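NADP-dependent alcohol dehydrogenase (Entamoeba histolytica, PDB 2OUI) catalyses the NADP-dependent oxidation of alcohols and the reverse reduction of aldehydes and ketones, probably using the zinc ion bound in its active site. Local coordinates at residues A[27-39]-A[346-359]. The protein carries 1 engineered substitution. Sequence-based numbering, arbitrary orientation.
Sequences ALVRPLALAPCTS and KPVVRIHYDDEDTL. With ZN (zinc ion), chain E; EDO (1,2-ethanediol), chain I; CAC (cacodylate ion), chain H; NO3 (nitrate ion), chain F.
In the catalytic domain of this zinc-dependent alcohol dehydrogenase, Leu34 pairs antiparallel with Val349 of the C-terminal strand 346-350, Leu34 N giving to Val349 O and Val349 N to Leu34 O, both at 2.8 Å. Two residues along, past the non-hydrogen-bonded pair Ala33-Arg350, Leu32 O takes Ile351 N and, from the opposite face of its carbonyl plane, Arg350 NH1 (3.2 Å). The same guanidinium closes end-on, through NH1 and NH2, on Glu356 OE2. Leu32 and Ala33 form a classic beta bulge against strand 61-68, where the chain turns a corner; beyond it Arg30 reaches the C-terminal tail. Its extended chain lays CD over the Tyr353 ring, and the guanidinium stacks flat on that ring, planes 2° apart, with Leu359 CD2 over the opposite face of the guanidinium. Arg30 NH1 and NH2 meet Asp355 OD1 in a salt bridge (3.0 and 2.9 Å), and Gln64 OE1 also accepts from Arg30 NH2. Tyr353 OH donates to Pro31 O at 2.7 Å, anchoring the far end of the ring. At the opposite end Lys346, bent at chi2 (76°), brings NZ to Pro36 O (2.7 Å) and salt-bridges Glu60. Directly after Pro36, Cys37 SG caps the following helix, accepting from Ser39 N, and binds zinc (2.2 Å) alongside His59, Asp150 and a cacodylate oxygen.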
# COMPACT_ATOMS: atom_id res chain seq x y z
N ALA A 27 -14.87 6.95 30.92
CA ALA A 27 -14.12 7.20 32.17
C ALA A 27 -14.06 8.68 32.44
O ALA A 27 -14.06 9.49 31.51
CB ALA A 27 -12.70 6.62 32.08
N LEU A 28 -14.01 9.04 33.71
CA LEU A 28 -13.74 10.41 34.10
C LEU A 28 -12.31 10.46 34.59
O LEU A 28 -11.87 9.57 35.32
CB LEU A 28 -14.69 10.86 35.21
CG LEU A 28 -16.19 10.85 34.88
CD1 LEU A 28 -16.96 11.48 36.01
CD2 LEU A 28 -16.49 11.61 33.55
N VAL A 29 -11.58 11.51 34.20
CA VAL A 29 -10.14 11.60 34.41
C VAL A 29 -9.78 12.96 35.00
O VAL A 29 -10.32 13.99 34.58
CB VAL A 29 -9.39 11.38 33.04
CG1 VAL A 29 -7.86 11.48 33.20
CG2 VAL A 29 -9.75 10.04 32.42
N ARG A 30 -8.88 12.98 35.99
CA ARG A 30 -8.33 14.25 36.50
C ARG A 30 -6.92 14.44 35.94
O ARG A 30 -6.17 13.46 35.80
CB ARG A 30 -8.33 14.27 38.04
CG ARG A 30 -7.36 13.31 38.70
CD ARG A 30 -7.52 13.39 40.26
NE ARG A 30 -6.60 12.53 40.99
CZ ARG A 30 -6.60 12.38 42.31
NH1 ARG A 30 -7.48 13.03 43.05
NH2 ARG A 30 -5.70 11.58 42.90
N PRO A 31 -6.56 15.69 35.54
CA PRO A 31 -5.23 15.88 34.92
C PRO A 31 -4.06 15.84 35.91
O PRO A 31 -4.16 16.41 37.01
CB PRO A 31 -5.32 17.30 34.34
CG PRO A 31 -6.27 18.03 35.26
CD PRO A 31 -7.32 16.96 35.60
N LEU A 32 -2.96 15.20 35.49
CA LEU A 32 -1.68 15.17 36.22
C LEU A 32 -0.61 15.98 35.50
O LEU A 32 0.26 16.53 36.13
CB LEU A 32 -1.17 13.74 36.35
CG LEU A 32 -1.98 12.73 37.16
CD1 LEU A 32 -1.29 11.39 37.06
CD2 LEU A 32 -2.10 13.20 38.61
N ALA A 33 -0.68 16.04 34.18
CA ALA A 33 0.21 16.92 33.43
C ALA A 33 -0.54 17.37 32.18
O ALA A 33 -1.29 16.58 31.59
CB ALA A 33 1.54 16.23 33.08
N LEU A 34 -0.40 18.65 31.84
CA LEU A 34 -1.15 19.24 30.72
C LEU A 34 -0.22 20.06 29.87
O LEU A 34 0.75 20.60 30.38
CB LEU A 34 -2.23 20.20 31.27
CG LEU A 34 -3.38 19.53 32.05
CD1 LEU A 34 -4.26 20.60 32.70
CD2 LEU A 34 -4.22 18.59 31.16
N ALA A 35 -0.53 20.19 28.58
CA ALA A 35 0.23 21.11 27.71
C ALA A 35 -0.74 21.86 26.79
O ALA A 35 -1.76 21.30 26.39
CB ALA A 35 1.25 20.35 26.88
N PRO A 36 -0.42 23.13 26.45
CA PRO A 36 -1.21 23.90 25.48
C PRO A 36 -0.71 23.70 24.05
O PRO A 36 0.45 23.28 23.84
CB PRO A 36 -0.94 25.33 25.89
CG PRO A 36 0.52 25.28 26.31
CD PRO A 36 0.71 23.91 26.97
N CYS A 37 -1.57 24.00 23.07
CA CYS A 37 -1.27 23.73 21.67
C CYS A 37 -1.55 24.97 20.85
O CYS A 37 -2.51 25.67 21.11
CB CYS A 37 -2.15 22.60 21.14
SG CYS A 37 -1.62 22.05 19.48
N THR A 38 -0.71 25.22 19.85
CA THR A 38 -0.95 26.24 18.84
C THR A 38 -2.35 26.12 18.24
O THR A 38 -2.98 27.13 17.94
CB THR A 38 0.12 26.10 17.72
OG1 THR A 38 1.42 26.13 18.32
CG2 THR A 38 0.03 27.25 16.73
N SER A 39 -2.84 24.90 18.09
CA SER A 39 -4.17 24.71 17.49
C SER A 39 -5.22 25.51 18.23
O SER A 39 -6.11 26.12 17.63
CB SER A 39 -4.58 23.25 17.45
OG SER A 39 -3.66 22.51 16.67
N LYS A 346 7.62 24.02 23.92
CA LYS A 346 6.38 23.51 24.50
C LYS A 346 6.38 23.69 26.03
O LYS A 346 7.34 23.30 26.68
CB LYS A 346 6.26 22.03 24.11
CG LYS A 346 4.92 21.42 24.26
CD LYS A 346 3.96 21.83 23.17
CE LYS A 346 2.67 21.06 23.40
NZ LYS A 346 1.62 21.38 22.39
N PRO A 347 5.35 24.33 26.59
CA PRO A 347 5.20 24.36 28.05
C PRO A 347 4.45 23.14 28.56
O PRO A 347 3.67 22.51 27.82
CB PRO A 347 4.35 25.61 28.30
CG PRO A 347 4.01 26.19 26.92
CD PRO A 347 4.27 25.09 25.93
N VAL A 348 4.70 22.79 29.81
CA VAL A 348 3.94 21.75 30.48
C VAL A 348 3.54 22.22 31.86
O VAL A 348 4.26 22.98 32.51
CB VAL A 348 4.67 20.38 30.60
CG1 VAL A 348 4.74 19.70 29.28
CG2 VAL A 348 6.05 20.53 31.22
N VAL A 349 2.37 21.79 32.29
CA VAL A 349 1.86 22.14 33.60
C VAL A 349 1.68 20.84 34.37
O VAL A 349 1.05 19.93 33.88
CB VAL A 349 0.49 22.83 33.48
CG1 VAL A 349 -0.08 23.15 34.87
CG2 VAL A 349 0.61 24.12 32.66
N ARG A 350 2.21 20.78 35.59
CA ARG A 350 2.06 19.62 36.45
C ARG A 350 1.03 19.95 37.53
O ARG A 350 1.04 21.05 38.09
CB ARG A 350 3.42 19.24 37.05
CG ARG A 350 3.49 17.87 37.75
CD ARG A 350 3.39 16.63 36.80
NE ARG A 350 3.74 15.40 37.53
CZ ARG A 350 2.94 14.78 38.40
NH1 ARG A 350 1.71 15.22 38.67
NH2 ARG A 350 3.38 13.69 39.02
N ILE A 351 0.12 19.01 37.78
CA ILE A 351 -0.92 19.16 38.79
C ILE A 351 -0.82 18.00 39.79
O ILE A 351 -0.72 16.84 39.39
CB ILE A 351 -2.35 19.16 38.18
CG1 ILE A 351 -2.53 20.26 37.11
CG2 ILE A 351 -3.41 19.36 39.27
CD1 ILE A 351 -2.19 19.81 35.71
N HIS A 352 -0.83 18.33 41.07
CA HIS A 352 -0.71 17.34 42.14
C HIS A 352 -1.97 17.22 43.00
O HIS A 352 -2.76 18.17 43.12
CB HIS A 352 0.48 17.66 43.05
CG HIS A 352 1.81 17.45 42.39
ND1 HIS A 352 2.66 18.49 42.09
CD2 HIS A 352 2.42 16.33 41.95
CE1 HIS A 352 3.75 18.02 41.52
NE2 HIS A 352 3.63 16.71 41.42
N TYR A 353 -2.15 16.04 43.60
CA TYR A 353 -3.26 15.77 44.48
C TYR A 353 -2.75 15.04 45.73
O TYR A 353 -1.78 14.29 45.63
CB TYR A 353 -4.30 14.90 43.77
CG TYR A 353 -4.76 15.47 42.44
CD1 TYR A 353 -4.12 15.14 41.27
CD2 TYR A 353 -5.84 16.37 42.39
CE1 TYR A 353 -4.53 15.66 40.06
CE2 TYR A 353 -6.28 16.89 41.16
CZ TYR A 353 -5.62 16.54 40.02
OH TYR A 353 -6.03 17.08 38.82
N ASP A 354 -3.38 15.27 46.88
CA ASP A 354 -3.03 14.57 48.13
C ASP A 354 -3.07 13.04 48.05
O ASP A 354 -2.28 12.36 48.71
CB ASP A 354 -3.96 15.01 49.26
CG ASP A 354 -3.69 16.42 49.71
OD1 ASP A 354 -4.57 17.00 50.39
OD2 ASP A 354 -2.60 16.96 49.39
N ASP A 355 -3.99 12.52 47.24
CA ASP A 355 -4.17 11.08 47.08
C ASP A 355 -3.70 10.60 45.71
O ASP A 355 -4.17 9.57 45.22
CB ASP A 355 -5.63 10.71 47.33
CG ASP A 355 -6.62 11.49 46.45
OD1 ASP A 355 -6.20 12.38 45.66
OD2 ASP A 355 -7.83 11.20 46.55
N GLU A 356 -2.77 11.34 45.10
CA GLU A 356 -2.24 11.01 43.78
C GLU A 356 -1.67 9.59 43.74
O GLU A 356 -1.79 8.89 42.73
CB GLU A 356 -1.15 12.02 43.38
CG GLU A 356 -0.63 11.90 41.97
CD GLU A 356 0.42 12.95 41.67
OE1 GLU A 356 0.53 13.93 42.44
OE2 GLU A 356 1.14 12.78 40.67
N ASP A 357 -1.07 9.17 44.85
CA ASP A 357 -0.44 7.85 44.91
C ASP A 357 -1.29 6.81 45.65
O ASP A 357 -0.94 5.63 45.68
CB ASP A 357 0.99 7.93 45.49
CG ASP A 357 1.97 8.67 44.56
OD1 ASP A 357 1.77 8.75 43.32
OD2 ASP A 357 2.97 9.20 45.10
N THR A 358 -2.42 7.24 46.22
CA THR A 358 -3.30 6.33 46.97
C THR A 358 -4.70 6.09 46.36
O THR A 358 -5.37 5.11 46.71
CB THR A 358 -3.41 6.75 48.45
OG1 THR A 358 -3.89 8.10 48.54
CG2 THR A 358 -2.06 6.66 49.13
N LEU A 359 -5.15 6.96 45.46
CA LEU A 359 -6.52 6.86 44.94
C LEU A 359 -6.81 5.46 44.42
O LEU A 359 -5.99 4.86 43.72
CB LEU A 359 -6.77 7.87 43.81
CG LEU A 359 -8.18 7.97 43.23
CD1 LEU A 359 -9.15 8.51 44.25
CD2 LEU A 359 -8.13 8.89 42.05
ZN ZN E . -2.91 20.23 19.32
C1 EDO I . -0.97 20.78 14.80
O1 EDO I . -0.96 21.34 13.48
C2 EDO I . -0.58 21.85 15.82
O2 EDO I . -1.10 23.16 15.51
AS CAC H . -4.06 18.89 16.64
O1 CAC H . -2.54 18.25 16.12
O2 CAC H . -3.83 20.33 17.62
C1 CAC H . -5.11 19.56 15.13
C2 CAC H . -5.07 17.58 17.69
N NO3 F . 3.34 23.62 16.36
O1 NO3 F . 2.70 23.91 17.58
O2 NO3 F . 4.32 22.65 16.31
O3 NO3 F . 3.01 24.32 15.19
O HOH W 1 1.55 22.94 19.90